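Local coordinates for protein beta-fructofuranosidase (Arthrobacter, PDB 3WPU) that belongs to the levansucrase/invertase family of beta-fructosidases, enzymes built on a five-bladed beta-propeller, at residues Lys488-Asn493 with Gly497-Asp502; Leu80-Glu83 with Gln87-Val90; Pro10-Gln15 with Gly282-Asp287; Ala26-Ala31 with Tyr371-Asp376; Phe152-Phe157 with Asn192-Asp197. All coordinates share one frame; numbering follows the deposited sequence.

Overall arrangement
Interactions 1 and 2 belong to one beta-sheet: strand 88-90, part of interaction 2, runs parallel to strand 488-493 of interaction 1, and the two contacts touch, with centres 9 Å apart. Interactions 3 and 4 also touch, their centres 11 Å apart, and tie the N-terminal region to the remainder of the chain. Interaction 5 stands alone, at least about 18 Å from the others between nearest atoms. Interactions 2 and 4 are buried, one a single-bridge turn between strands, closed by a tyrosine-aspartate bond, the other purely aromatic. Interaction 3 lies at the surface and is polar, interaction 5 is partly buried with a long salt bridge whose hydrogen bond is weak, and interaction 1 is a partly buried hairpin.

Interaction 1 of 5, residues Lys488-Asn493 with Gly497-Asp502; sequences KHLFTN and GVAVSD
With CG anti to the carbonyl carbon in both H489 (chi1 -50°) and D502, the imidazole edge comes up to the carboxylate. H489 NE2 donates to D502 OD1 over 2.6 Å, with an N-H...O angle of 164°. The oxygen lies close to the ring plane and is reached on its anti side, while the ring and carboxylate planes are turned 48° apart. S89 OG bonds to H489 ND1, so both imidazole nitrogens are engaged.

The pair lies at one end of the antiparallel hairpin of strands 488-493 and 496-500. H489 and V500 exchange two backbone bonds, as do F491 and V498; F491 N to V498 O, 2.9 Å, is almost straight. On the face carrying H489 and F491, the F491 ring edge meets V500 CG2 at 3.7 Å from CE2, and helices 502-512 and 527-539 pack over it. On the other face L490 CD1 rests 3.4 Å from V498 O.

S501 caps the following helix through A504 N, so D502 sits in its first turn. With NE2 as the donor, the carboxylate probably polarises the imidazole, and the short bond links the hairpin to the start of the helix.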
# COMPACT_ATOMS: atom_id res chain seq x y z
N LYS A 488 13.83 10.86 7.21
CA LYS A 488 14.31 12.17 6.76
C LYS A 488 13.49 13.23 7.48
O LYS A 488 12.33 13.03 7.81
CB LYS A 488 14.17 12.34 5.26
CG LYS A 488 14.99 11.34 4.45
CD LYS A 488 16.49 11.55 4.57
CE LYS A 488 17.24 10.64 3.62
NZ LYS A 488 18.71 10.66 3.88
N HIS A 489 14.12 14.37 7.72
CA HIS A 489 13.51 15.44 8.51
C HIS A 489 13.65 16.74 7.79
O HIS A 489 14.76 17.24 7.59
CB HIS A 489 14.20 15.49 9.87
CG HIS A 489 14.26 14.15 10.52
ND1 HIS A 489 13.17 13.60 11.18
CD2 HIS A 489 15.22 13.20 10.49
CE1 HIS A 489 13.50 12.38 11.59
NE2 HIS A 489 14.72 12.12 11.18
N LEU A 490 12.51 17.28 7.37
CA LEU A 490 12.46 18.54 6.66
C LEU A 490 12.38 19.66 7.68
O LEU A 490 11.58 19.62 8.63
CB LEU A 490 11.24 18.57 5.73
CG LEU A 490 11.06 19.83 4.90
CD1 LEU A 490 12.27 20.07 4.00
CD2 LEU A 490 9.80 19.75 4.05
N PHE A 491 13.25 20.66 7.49
CA PHE A 491 13.18 21.90 8.24
C PHE A 491 12.99 23.02 7.24
O PHE A 491 13.82 23.18 6.35
CB PHE A 491 14.44 22.08 9.06
CG PHE A 491 14.62 21.04 10.11
CD1 PHE A 491 13.72 20.95 11.16
CD2 PHE A 491 15.67 20.13 10.05
CE1 PHE A 491 13.86 19.98 12.14
CE2 PHE A 491 15.82 19.16 11.02
CZ PHE A 491 14.92 19.09 12.07
N THR A 492 11.87 23.73 7.35
CA THR A 492 11.46 24.68 6.32
C THR A 492 10.79 25.92 6.95
O THR A 492 10.06 25.82 7.94
CB THR A 492 10.52 24.01 5.29
OG1 THR A 492 10.18 24.92 4.25
CG2 THR A 492 9.25 23.49 5.95
N ASN A 493 11.08 27.08 6.39
CA ASN A 493 10.42 28.31 6.82
C ASN A 493 10.61 29.38 5.79
O ASN A 493 11.75 29.70 5.45
CB ASN A 493 10.92 28.80 8.19
CG ASN A 493 9.85 28.74 9.27
OD1 ASN A 493 8.79 29.36 9.14
ND2 ASN A 493 10.12 28.00 10.35
N GLY A 497 14.14 25.53 2.61
CA GLY A 497 13.92 24.19 3.14
C GLY A 497 15.04 23.21 2.85
O GLY A 497 15.57 23.18 1.72
N VAL A 498 15.43 22.44 3.86
CA VAL A 498 16.36 21.33 3.68
C VAL A 498 15.90 20.14 4.48
O VAL A 498 15.32 20.28 5.56
CB VAL A 498 17.82 21.66 4.09
CG1 VAL A 498 18.25 23.03 3.58
CG2 VAL A 498 17.99 21.58 5.60
N ALA A 499 16.20 18.96 3.96
CA ALA A 499 15.89 17.72 4.64
C ALA A 499 17.18 17.06 5.10
O ALA A 499 18.16 17.03 4.36
CB ALA A 499 15.14 16.80 3.70
N VAL A 500 17.18 16.52 6.31
CA VAL A 500 18.38 15.90 6.87
C VAL A 500 18.11 14.52 7.48
O VAL A 500 16.97 14.14 7.71
CB VAL A 500 19.03 16.83 7.91
CG1 VAL A 500 19.33 18.20 7.32
CG2 VAL A 500 18.14 16.98 9.13
N SER A 501 19.19 13.79 7.75
CA SER A 501 19.10 12.46 8.34
C SER A 501 18.73 12.53 9.80
O SER A 501 18.71 13.61 10.40
CB SER A 501 20.46 11.77 8.20
OG SER A 501 21.42 12.47 8.98
N ASP A 502 18.42 11.37 10.38
CA ASP A 502 18.15 11.27 11.80
C ASP A 502 19.34 11.89 12.57
O ASP A 502 19.15 12.73 13.43
CB ASP A 502 18.02 9.80 12.24
CG ASP A 502 16.74 9.11 11.76
OD1 ASP A 502 15.83 9.76 11.21
OD2 ASP A 502 16.65 7.88 11.93

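Interaction 2 of 5, residues Leu80-Glu83 with Gln87-Val90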
# COMPACT_ATOMS: atom_id res chain seq x y z
N LEU A 80 4.45 10.65 4.51
CA LEU A 80 4.89 11.67 3.59
C LEU A 80 6.23 11.21 3.01
O LEU A 80 7.15 10.85 3.78
CB LEU A 80 5.06 12.96 4.36
CG LEU A 80 5.19 14.26 3.64
CD1 LEU A 80 4.13 14.35 2.54
CD2 LEU A 80 5.01 15.37 4.69
N THR A 81 6.36 11.21 1.68
CA THR A 81 7.52 10.63 1.04
C THR A 81 8.16 11.56 0.05
O THR A 81 7.56 12.52 -0.40
CB THR A 81 7.16 9.33 0.31
OG1 THR A 81 6.08 9.55 -0.61
CG2 THR A 81 6.73 8.27 1.31
N ASP A 82 9.40 11.23 -0.29
CA ASP A 82 10.06 11.83 -1.45
C ASP A 82 10.09 10.84 -2.61
O ASP A 82 9.42 9.81 -2.60
CB ASP A 82 11.44 12.36 -1.05
CG ASP A 82 12.41 11.27 -0.64
OD1 ASP A 82 12.16 10.08 -0.92
OD2 ASP A 82 13.48 11.60 -0.04
N GLU A 83 10.87 11.15 -3.64
CA GLU A 83 10.90 10.32 -4.84
C GLU A 83 11.59 8.97 -4.65
O GLU A 83 11.50 8.10 -5.52
CB GLU A 83 11.56 11.09 -5.99
CG GLU A 83 13.06 11.23 -5.86
CD GLU A 83 13.53 12.40 -5.01
OE1 GLU A 83 12.74 12.97 -4.22
OE2 GLU A 83 14.72 12.75 -5.13
N GLN A 87 10.73 8.58 4.22
CA GLN A 87 9.60 9.04 5.00
C GLN A 87 9.97 10.25 5.85
O GLN A 87 11.03 10.28 6.49
CB GLN A 87 9.03 7.89 5.85
CG GLN A 87 8.66 6.72 4.94
CD GLN A 87 8.02 5.52 5.61
OE1 GLN A 87 7.56 4.60 4.90
NE2 GLN A 87 7.93 5.52 6.92
N TYR A 88 9.08 11.25 5.85
CA TYR A 88 9.39 12.57 6.38
C TYR A 88 8.63 13.08 7.61
O TYR A 88 7.42 12.87 7.76
CB TYR A 88 9.19 13.60 5.29
CG TYR A 88 10.31 13.64 4.30
CD1 TYR A 88 10.44 12.65 3.33
CD2 TYR A 88 11.25 14.66 4.32
CE1 TYR A 88 11.47 12.66 2.43
CE2 TYR A 88 12.30 14.69 3.41
CZ TYR A 88 12.41 13.67 2.48
OH TYR A 88 13.43 13.67 1.55
N SER A 89 9.38 13.79 8.45
CA SER A 89 8.81 14.72 9.42
C SER A 89 8.98 16.11 8.82
O SER A 89 9.87 16.32 7.99
CB SER A 89 9.52 14.60 10.78
OG SER A 89 10.87 15.01 10.67
N VAL A 90 8.14 17.05 9.25
CA VAL A 90 8.24 18.46 8.84
C VAL A 90 8.27 19.32 10.09
O VAL A 90 7.39 19.24 10.96
CB VAL A 90 7.07 18.91 7.92
CG1 VAL A 90 7.29 20.35 7.45
CG2 VAL A 90 6.94 17.99 6.70
O HOH W 1 5.65 10.66 7.22
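L80 opens the contact with both its backbone and its side chain. Its carbonyl O accepts from Y88 N at 2.9 Å and also receives a CA-H...O contact from Q87 CA, while its N donates to a water that in turn donates to Y88 O, so the water continues the bridge between the two segments. With L80 CG anti to the backbone N (chi1 -165°), CD2 reaches V90 CG2 at 3.8 Å, the two side chains crossing at about a right angle.

T81 bridges to Q87 through the backbone, but its hydroxyl bonds to A167 O in strand 159-169. At D82 the chain turns its side chain toward Y88: OD2 accepts from Y88 OH at 2.6 Å, on the anti side and tilted out of the carboxylate plane. The carboxylate and ring planes stand 70° apart, and D82 CB lies 3.5 Å from Y88 CE1. N86 ND2 also bonds to OD2, while D84 N bonds to OD1, so both carboxylate oxygens are held.

A single bridge with segments running 110° apart makes this a sharp change of direction between strands 72-81 and 88-90 in the mixed sheet that strand 488-493 also joins.

Interaction 3 of 5, residues Pro10-Gln15 with Gly282-Asp287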
# COMPACT_ATOMS: atom_id res chain seq x y z
N PRO A 10 7.22 -23.99 -10.64
CA PRO A 10 6.90 -22.60 -10.90
C PRO A 10 7.45 -22.20 -12.26
O PRO A 10 8.34 -22.87 -12.78
CB PRO A 10 7.62 -21.85 -9.77
CG PRO A 10 8.71 -22.75 -9.36
CD PRO A 10 8.19 -24.13 -9.55
N THR A 11 6.90 -21.13 -12.80
CA THR A 11 7.27 -20.62 -14.10
C THR A 11 8.70 -20.13 -14.02
O THR A 11 9.12 -19.61 -13.00
CB THR A 11 6.32 -19.46 -14.51
OG1 THR A 11 4.97 -19.94 -14.49
CG2 THR A 11 6.63 -18.95 -15.88
N ILE A 12 9.45 -20.30 -15.10
CA ILE A 12 10.78 -19.72 -15.18
C ILE A 12 10.64 -18.27 -15.60
O ILE A 12 10.07 -17.98 -16.66
CB ILE A 12 11.68 -20.49 -16.17
CG1 ILE A 12 11.88 -21.93 -15.67
CG2 ILE A 12 13.01 -19.79 -16.30
CD1 ILE A 12 12.75 -22.80 -16.57
N HIS A 13 11.11 -17.37 -14.73
CA HIS A 13 11.08 -15.93 -14.99
C HIS A 13 12.54 -15.45 -15.03
O HIS A 13 13.36 -15.87 -14.22
CB HIS A 13 10.37 -15.16 -13.88
CG HIS A 13 8.89 -15.39 -13.82
ND1 HIS A 13 7.99 -14.74 -14.63
CD2 HIS A 13 8.15 -16.16 -12.98
CE1 HIS A 13 6.76 -15.13 -14.33
NE2 HIS A 13 6.83 -15.97 -13.32
N THR A 14 12.84 -14.57 -15.97
CA THR A 14 14.22 -14.17 -16.20
C THR A 14 14.68 -12.93 -15.48
O THR A 14 15.88 -12.65 -15.45
CB THR A 14 14.45 -13.91 -17.70
OG1 THR A 14 13.75 -12.73 -18.08
CG2 THR A 14 13.92 -15.07 -18.53
N GLN A 15 13.74 -12.15 -14.93
CA GLN A 15 14.00 -10.83 -14.34
C GLN A 15 14.50 -9.77 -15.32
O GLN A 15 14.86 -8.69 -14.89
CB GLN A 15 14.94 -10.94 -13.14
CG GLN A 15 14.34 -11.75 -12.00
CD GLN A 15 15.17 -11.68 -10.75
OE1 GLN A 15 15.62 -10.59 -10.35
NE2 GLN A 15 15.41 -12.83 -10.13
N GLY A 282 1.17 -20.69 -17.27
CA GLY A 282 2.59 -20.64 -16.93
C GLY A 282 3.30 -21.97 -16.64
O GLY A 282 4.40 -21.96 -16.10
N TYR A 283 2.69 -23.09 -17.02
CA TYR A 283 3.29 -24.39 -16.71
C TYR A 283 4.47 -24.65 -17.60
O TYR A 283 4.50 -24.25 -18.76
CB TYR A 283 2.26 -25.53 -16.85
CG TYR A 283 1.18 -25.36 -15.83
CD1 TYR A 283 1.44 -25.62 -14.50
CD2 TYR A 283 -0.06 -24.81 -16.17
CE1 TYR A 283 0.46 -25.43 -13.52
CE2 TYR A 283 -1.04 -24.61 -15.20
CZ TYR A 283 -0.77 -24.89 -13.90
OH TYR A 283 -1.72 -24.67 -12.92
N ARG A 284 5.46 -25.32 -17.04
CA ARG A 284 6.56 -25.85 -17.85
C ARG A 284 6.00 -26.96 -18.71
O ARG A 284 5.15 -27.74 -18.27
CB ARG A 284 7.68 -26.36 -16.97
CG ARG A 284 8.17 -25.33 -15.98
CD ARG A 284 9.39 -25.79 -15.23
NE ARG A 284 9.74 -24.82 -14.19
CZ ARG A 284 10.92 -24.75 -13.58
NH1 ARG A 284 11.95 -25.54 -13.93
NH2 ARG A 284 11.11 -23.84 -12.61
N GLN A 285 6.40 -27.00 -19.98
CA GLN A 285 5.79 -27.95 -20.90
C GLN A 285 6.00 -29.38 -20.39
O GLN A 285 7.09 -29.75 -19.97
CB GLN A 285 6.35 -27.82 -22.32
CG GLN A 285 5.41 -28.52 -23.31
CD GLN A 285 5.94 -28.60 -24.73
OE1 GLN A 285 5.28 -29.13 -25.64
NE2 GLN A 285 7.12 -28.09 -24.93
N GLY A 286 4.92 -30.16 -20.39
CA GLY A 286 5.00 -31.56 -19.98
C GLY A 286 4.68 -31.78 -18.51
O GLY A 286 4.51 -32.92 -18.09
N ASP A 287 4.66 -30.72 -17.72
CA ASP A 287 4.49 -30.89 -16.28
C ASP A 287 3.21 -31.69 -16.07
O ASP A 287 2.16 -31.28 -16.53
CB ASP A 287 4.39 -29.51 -15.61
CG ASP A 287 4.48 -29.57 -14.10
OD1 ASP A 287 5.15 -28.70 -13.53
OD2 ASP A 287 3.96 -30.52 -13.48
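Two irregular loops meet here at the protein surface: the N-terminal segment 10-15, ahead of strand 26-27, and segment 282-287, which leaves the short helix 278-281. R284 supplies the principal grip on P10. Its side chain, extended from CG to NE, lays the guanidinium edge against the P10 carbonyl, and both NE (2.8 Å) and NH2 (2.9 Å) donate to P10 O. The oxygen lies within 1° of the guanidinium plane, and NE approaches nearly in line with the carbonyl bond, at a C=O...N angle of 164°. Two N-H groups therefore converge on a single acceptor, which restrains the rotation of the guanidinium.

The I12 side chain crosses that of R284 at about a right angle and sets CG1 over the centre of one guanidinium face, 3.6 Å from CZ. The charged group is thus met by a carbonyl at its edge and by an aliphatic branch on one face.

Between P10 and I12, T11 OG1 donates to G282 O at 2.6 Å, with the hydroxyl tilted 25° from the carbonyl plane. T11 OG1 also bonds to T29 OG1, the N-cap of helix 30-38. G282 has positive phi and ends the helical run, so its carbonyl belongs to the helix exit.

R284 opens a type II beta turn that ends at D287, with D287 N bonding back to R284 O. The whole is a surface contact between the N-terminal segment and the loop that leaves helix 278-281, shaped by this type II turn.

Interaction 4 of 5, residues Ala26-Ala31 with Tyr371-Asp376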
# COMPACT_ATOMS: atom_id res chain seq x y z
N ALA A 26 4.63 -8.66 -17.21
CA ALA A 26 4.98 -9.86 -16.45
C ALA A 26 3.69 -10.51 -15.98
O ALA A 26 2.72 -9.81 -15.72
CB ALA A 26 5.82 -9.54 -15.24
N LYS A 27 3.72 -11.84 -15.89
CA LYS A 27 2.57 -12.60 -15.38
C LYS A 27 2.91 -13.25 -14.06
O LYS A 27 3.95 -13.91 -13.91
CB LYS A 27 2.17 -13.68 -16.39
CG LYS A 27 1.71 -13.11 -17.72
CD LYS A 27 1.28 -14.21 -18.65
CE LYS A 27 0.84 -13.67 -19.99
NZ LYS A 27 2.03 -13.28 -20.79
N TRP A 28 2.00 -13.09 -13.08
CA TRP A 28 1.99 -13.93 -11.89
C TRP A 28 1.11 -15.10 -12.28
O TRP A 28 -0.09 -14.94 -12.42
CB TRP A 28 1.39 -13.17 -10.71
CG TRP A 28 1.40 -13.91 -9.42
CD1 TRP A 28 2.21 -14.94 -9.06
CD2 TRP A 28 0.56 -13.65 -8.27
NE1 TRP A 28 1.91 -15.37 -7.79
CE2 TRP A 28 0.95 -14.55 -7.27
CE3 TRP A 28 -0.41 -12.69 -7.98
CZ2 TRP A 28 0.34 -14.58 -6.02
CZ3 TRP A 28 -1.04 -12.75 -6.74
CH2 TRP A 28 -0.62 -13.65 -5.78
N THR A 29 1.74 -16.24 -12.57
CA THR A 29 1.03 -17.30 -13.30
C THR A 29 0.29 -18.21 -12.34
O THR A 29 0.54 -18.20 -11.15
CB THR A 29 1.97 -18.17 -14.13
OG1 THR A 29 2.81 -18.94 -13.26
CG2 THR A 29 2.85 -17.31 -15.06
N ARG A 30 -0.58 -19.08 -12.88
CA ARG A 30 -1.24 -20.10 -12.05
C ARG A 30 -0.21 -21.09 -11.49
O ARG A 30 -0.32 -21.49 -10.35
CB ARG A 30 -2.34 -20.81 -12.84
CG ARG A 30 -3.53 -19.91 -13.11
CD ARG A 30 -4.69 -20.64 -13.78
NE ARG A 30 -5.24 -21.78 -13.05
CZ ARG A 30 -6.21 -21.71 -12.14
NH1 ARG A 30 -6.74 -20.55 -11.80
NH2 ARG A 30 -6.64 -22.82 -11.56
N ALA A 31 0.80 -21.44 -12.28
CA ALA A 31 1.87 -22.32 -11.82
C ALA A 31 2.60 -21.68 -10.64
O ALA A 31 2.88 -22.36 -9.64
CB ALA A 31 2.84 -22.59 -12.97
N TYR A 371 2.20 -9.77 -1.25
CA TYR A 371 2.81 -10.54 -2.31
C TYR A 371 3.85 -9.64 -2.93
O TYR A 371 3.71 -8.41 -2.92
CB TYR A 371 1.74 -11.02 -3.30
CG TYR A 371 0.87 -12.08 -2.63
CD1 TYR A 371 -0.17 -11.71 -1.80
CD2 TYR A 371 1.17 -13.43 -2.77
CE1 TYR A 371 -0.94 -12.66 -1.16
CE2 TYR A 371 0.41 -14.39 -2.12
CZ TYR A 371 -0.61 -14.00 -1.29
OH TYR A 371 -1.35 -15.01 -0.67
N GLY A 372 4.92 -10.24 -3.41
CA GLY A 372 5.97 -9.46 -4.06
C GLY A 372 6.69 -10.16 -5.15
O GLY A 372 6.61 -11.39 -5.33
N PHE A 373 7.44 -9.35 -5.90
CA PHE A 373 8.00 -9.71 -7.20
C PHE A 373 9.30 -8.93 -7.39
O PHE A 373 9.35 -7.78 -7.01
CB PHE A 373 7.00 -9.38 -8.31
CG PHE A 373 5.63 -9.95 -8.09
CD1 PHE A 373 5.25 -11.17 -8.64
CD2 PHE A 373 4.73 -9.26 -7.28
CE1 PHE A 373 4.00 -11.71 -8.38
CE2 PHE A 373 3.49 -9.79 -7.02
CZ PHE A 373 3.12 -11.01 -7.57
N VAL A 374 10.34 -9.56 -7.95
CA VAL A 374 11.60 -8.85 -8.09
C VAL A 374 12.13 -8.97 -9.50
O VAL A 374 11.97 -9.99 -10.15
CB VAL A 374 12.64 -9.38 -7.08
CG1 VAL A 374 13.02 -10.85 -7.31
CG2 VAL A 374 13.86 -8.48 -7.07
N GLY A 375 12.76 -7.90 -9.96
CA GLY A 375 13.38 -7.97 -11.28
C GLY A 375 14.38 -6.88 -11.43
O GLY A 375 14.65 -6.12 -10.52
N ASP A 376 14.93 -6.79 -12.64
CA ASP A 376 16.01 -5.86 -12.92
C ASP A 376 15.59 -4.46 -13.37
O ASP A 376 16.45 -3.63 -13.64
CB ASP A 376 16.94 -6.49 -13.97
CG ASP A 376 17.77 -7.63 -13.40
OD1 ASP A 376 18.03 -7.64 -12.18
OD2 ASP A 376 18.20 -8.48 -14.19
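W28 crosses to F373 and Y371 from the short loop between strand 26-27 and helix 30-38. Its CB already meets F373 CE1 at 3.8 Å, and with CG anti to the backbone N (chi1 -177°) the indole extends along strand 369-375. CG lies 3.6 Å from F373 CE1, and CD2 lies 3.7 Å from F373 CZ. The edge of the phenyl ring thus points at the indole face, an edge-to-face pair with the planes at 77° and the five-membered ring and phenyl centroids 5.0 Å apart. CE3 still touches F373 CZ.

At the far end of the indole, CZ2 and CH2 each come to 3.5 Å of Y371 CD2. CH2 lies over the face of the tyrosine ring, but the six-membered ring of W28 and the ring of Y371 are inclined by 44°, so the pair is neither a stack nor a T-shape. The indole NE1 bonds to S389 O and Y371 OH to P367 O, so the polar atoms of both rings have partners elsewhere in the chain.

Between these segments the contact is apolar: three buried aromatic rings join the N-terminal region to strand 369-375 by dispersion and edge-to-face attraction, while bonds to outside carbonyls help fix how the indole and the phenol are turned.

Interaction 5 of 5, residues Phe152-Phe157 with Asn192-Asp197; sequences FEDQSF and NIKPYD
D154 and K194 reach for each other, one from each segment, whereas F152 and D197 pass alongside, pointing opposite ways; these two pairings make up the contact. In the first, the lysine chain is extended beyond CG and brings NZ to D154 OD2 at 3.4 Å, a salt bridge whose hydrogen bond is weak. K194 CE is almost as close to that oxygen, at 3.5 Å. The ammonium also has a cation-pi partner in Y185.

The other carboxylate oxygen is used inside segment 152-157. D154 OD1 accepts from S156 N at 3.0 Å and from S156 OG at 2.6 Å, on the anti and syn sides respectively. With CG anti to its backbone N (chi1 -175°), D154 holds the following residues in an Asx turn while OD2 remains directed to the lysine.

F152 approaches D197 with the ring and carboxylate planes 78° apart. D197 OD2 lies in the plane of the phenyl ring at its edge, 3.8 Å from CD1, while D197 O is nearer, 3.4 Å from CE1, in an oblique position. The charge of D197 is answered chiefly by R199, which also pairs with E153.

The contact joins two loops of the sheet, one entering strand 159-169 and the other linking strands 174-184 and 197-210, with an Asx turn shaping the first of them.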
# COMPACT_ATOMS: atom_id res chain seq x y z
N PHE A 152 -15.93 15.64 -11.21
CA PHE A 152 -16.95 14.79 -11.83
C PHE A 152 -17.95 15.58 -12.67
O PHE A 152 -18.64 16.46 -12.16
CB PHE A 152 -17.67 13.97 -10.77
CG PHE A 152 -16.74 13.00 -10.09
CD1 PHE A 152 -16.31 11.86 -10.74
CD2 PHE A 152 -16.25 13.28 -8.82
CE1 PHE A 152 -15.41 11.00 -10.13
CE2 PHE A 152 -15.37 12.42 -8.20
CZ PHE A 152 -14.95 11.27 -8.87
N GLU A 153 -17.98 15.25 -13.96
CA GLU A 153 -18.92 15.86 -14.88
C GLU A 153 -20.35 15.60 -14.39
O GLU A 153 -21.17 16.52 -14.31
CB GLU A 153 -18.71 15.31 -16.29
CG GLU A 153 -17.38 15.72 -16.96
CD GLU A 153 -16.17 14.78 -16.71
OE1 GLU A 153 -16.14 14.06 -15.71
OE2 GLU A 153 -15.21 14.78 -17.53
N ASP A 154 -20.63 14.35 -14.02
CA ASP A 154 -21.93 13.92 -13.50
C ASP A 154 -21.99 14.11 -11.99
O ASP A 154 -21.44 13.32 -11.20
CB ASP A 154 -22.19 12.47 -13.89
CG ASP A 154 -23.57 11.97 -13.49
OD1 ASP A 154 -24.29 12.66 -12.75
OD2 ASP A 154 -23.92 10.86 -13.92
N GLN A 155 -22.67 15.17 -11.58
CA GLN A 155 -22.77 15.54 -10.17
C GLN A 155 -23.91 14.89 -9.42
O GLN A 155 -24.14 15.25 -8.27
CB GLN A 155 -22.91 17.05 -10.06
CG GLN A 155 -21.67 17.78 -10.49
CD GLN A 155 -20.58 17.76 -9.42
OE1 GLN A 155 -19.44 17.35 -9.67
NE2 GLN A 155 -20.94 18.16 -8.24
N SER A 156 -24.60 13.93 -10.02
CA SER A 156 -25.72 13.23 -9.37
C SER A 156 -25.33 12.08 -8.44
O SER A 156 -26.18 11.30 -8.03
CB SER A 156 -26.70 12.67 -10.42
OG SER A 156 -26.08 11.67 -11.21
N PHE A 157 -24.05 11.96 -8.11
CA PHE A 157 -23.59 10.85 -7.32
C PHE A 157 -24.31 10.73 -5.98
O PHE A 157 -24.69 11.74 -5.35
CB PHE A 157 -22.07 10.90 -7.10
CG PHE A 157 -21.53 12.27 -6.80
CD1 PHE A 157 -21.67 12.83 -5.53
CD2 PHE A 157 -20.84 13.01 -7.78
CE1 PHE A 157 -21.14 14.08 -5.24
CE2 PHE A 157 -20.32 14.26 -7.48
CZ PHE A 157 -20.48 14.79 -6.22
N ASN A 192 -26.78 -0.20 -8.61
CA ASN A 192 -26.18 0.81 -9.47
C ASN A 192 -27.15 1.38 -10.49
O ASN A 192 -27.92 0.65 -11.13
CB ASN A 192 -25.01 0.22 -10.27
CG ASN A 192 -23.74 0.01 -9.43
OD1 ASN A 192 -22.81 -0.65 -9.90
ND2 ASN A 192 -23.69 0.57 -8.24
N ILE A 193 -27.10 2.70 -10.65
CA ILE A 193 -27.71 3.39 -11.78
C ILE A 193 -26.76 3.27 -12.96
O ILE A 193 -27.19 2.99 -14.08
CB ILE A 193 -28.00 4.86 -11.41
CG1 ILE A 193 -29.14 4.91 -10.39
CG2 ILE A 193 -28.31 5.72 -12.64
CD1 ILE A 193 -29.20 6.17 -9.56
N LYS A 194 -25.46 3.43 -12.69
CA LYS A 194 -24.41 3.18 -13.67
C LYS A 194 -23.16 2.72 -12.88
O LYS A 194 -23.15 2.80 -11.66
CB LYS A 194 -24.10 4.43 -14.52
CG LYS A 194 -23.59 5.64 -13.75
CD LYS A 194 -22.96 6.69 -14.67
CE LYS A 194 -22.21 7.75 -13.88
NZ LYS A 194 -21.45 8.69 -14.77
N PRO A 195 -22.12 2.25 -13.57
CA PRO A 195 -20.92 1.85 -12.82
C PRO A 195 -20.29 3.01 -12.06
O PRO A 195 -20.39 4.16 -12.47
CB PRO A 195 -19.98 1.33 -13.92
CG PRO A 195 -20.91 0.90 -15.02
CD PRO A 195 -22.01 1.90 -15.00
N TYR A 196 -19.62 2.71 -10.96
CA TYR A 196 -18.91 3.73 -10.21
C TYR A 196 -17.74 4.29 -11.02
O TYR A 196 -17.37 3.74 -12.07
CB TYR A 196 -18.48 3.22 -8.84
CG TYR A 196 -17.18 2.43 -8.76
CD1 TYR A 196 -16.29 2.67 -7.73
CD2 TYR A 196 -16.83 1.47 -9.72
CE1 TYR A 196 -15.12 1.96 -7.61
CE2 TYR A 196 -15.67 0.75 -9.62
CZ TYR A 196 -14.78 1.03 -8.59
OH TYR A 196 -13.62 0.31 -8.47
N ASP A 197 -17.18 5.37 -10.50
CA ASP A 197 -16.24 6.20 -11.25
C ASP A 197 -15.08 6.57 -10.35
O ASP A 197 -15.11 7.62 -9.71
CB ASP A 197 -16.96 7.43 -11.78
CG ASP A 197 -16.13 8.23 -12.78
OD1 ASP A 197 -14.92 8.02 -12.92
OD2 ASP A 197 -16.73 9.13 -13.39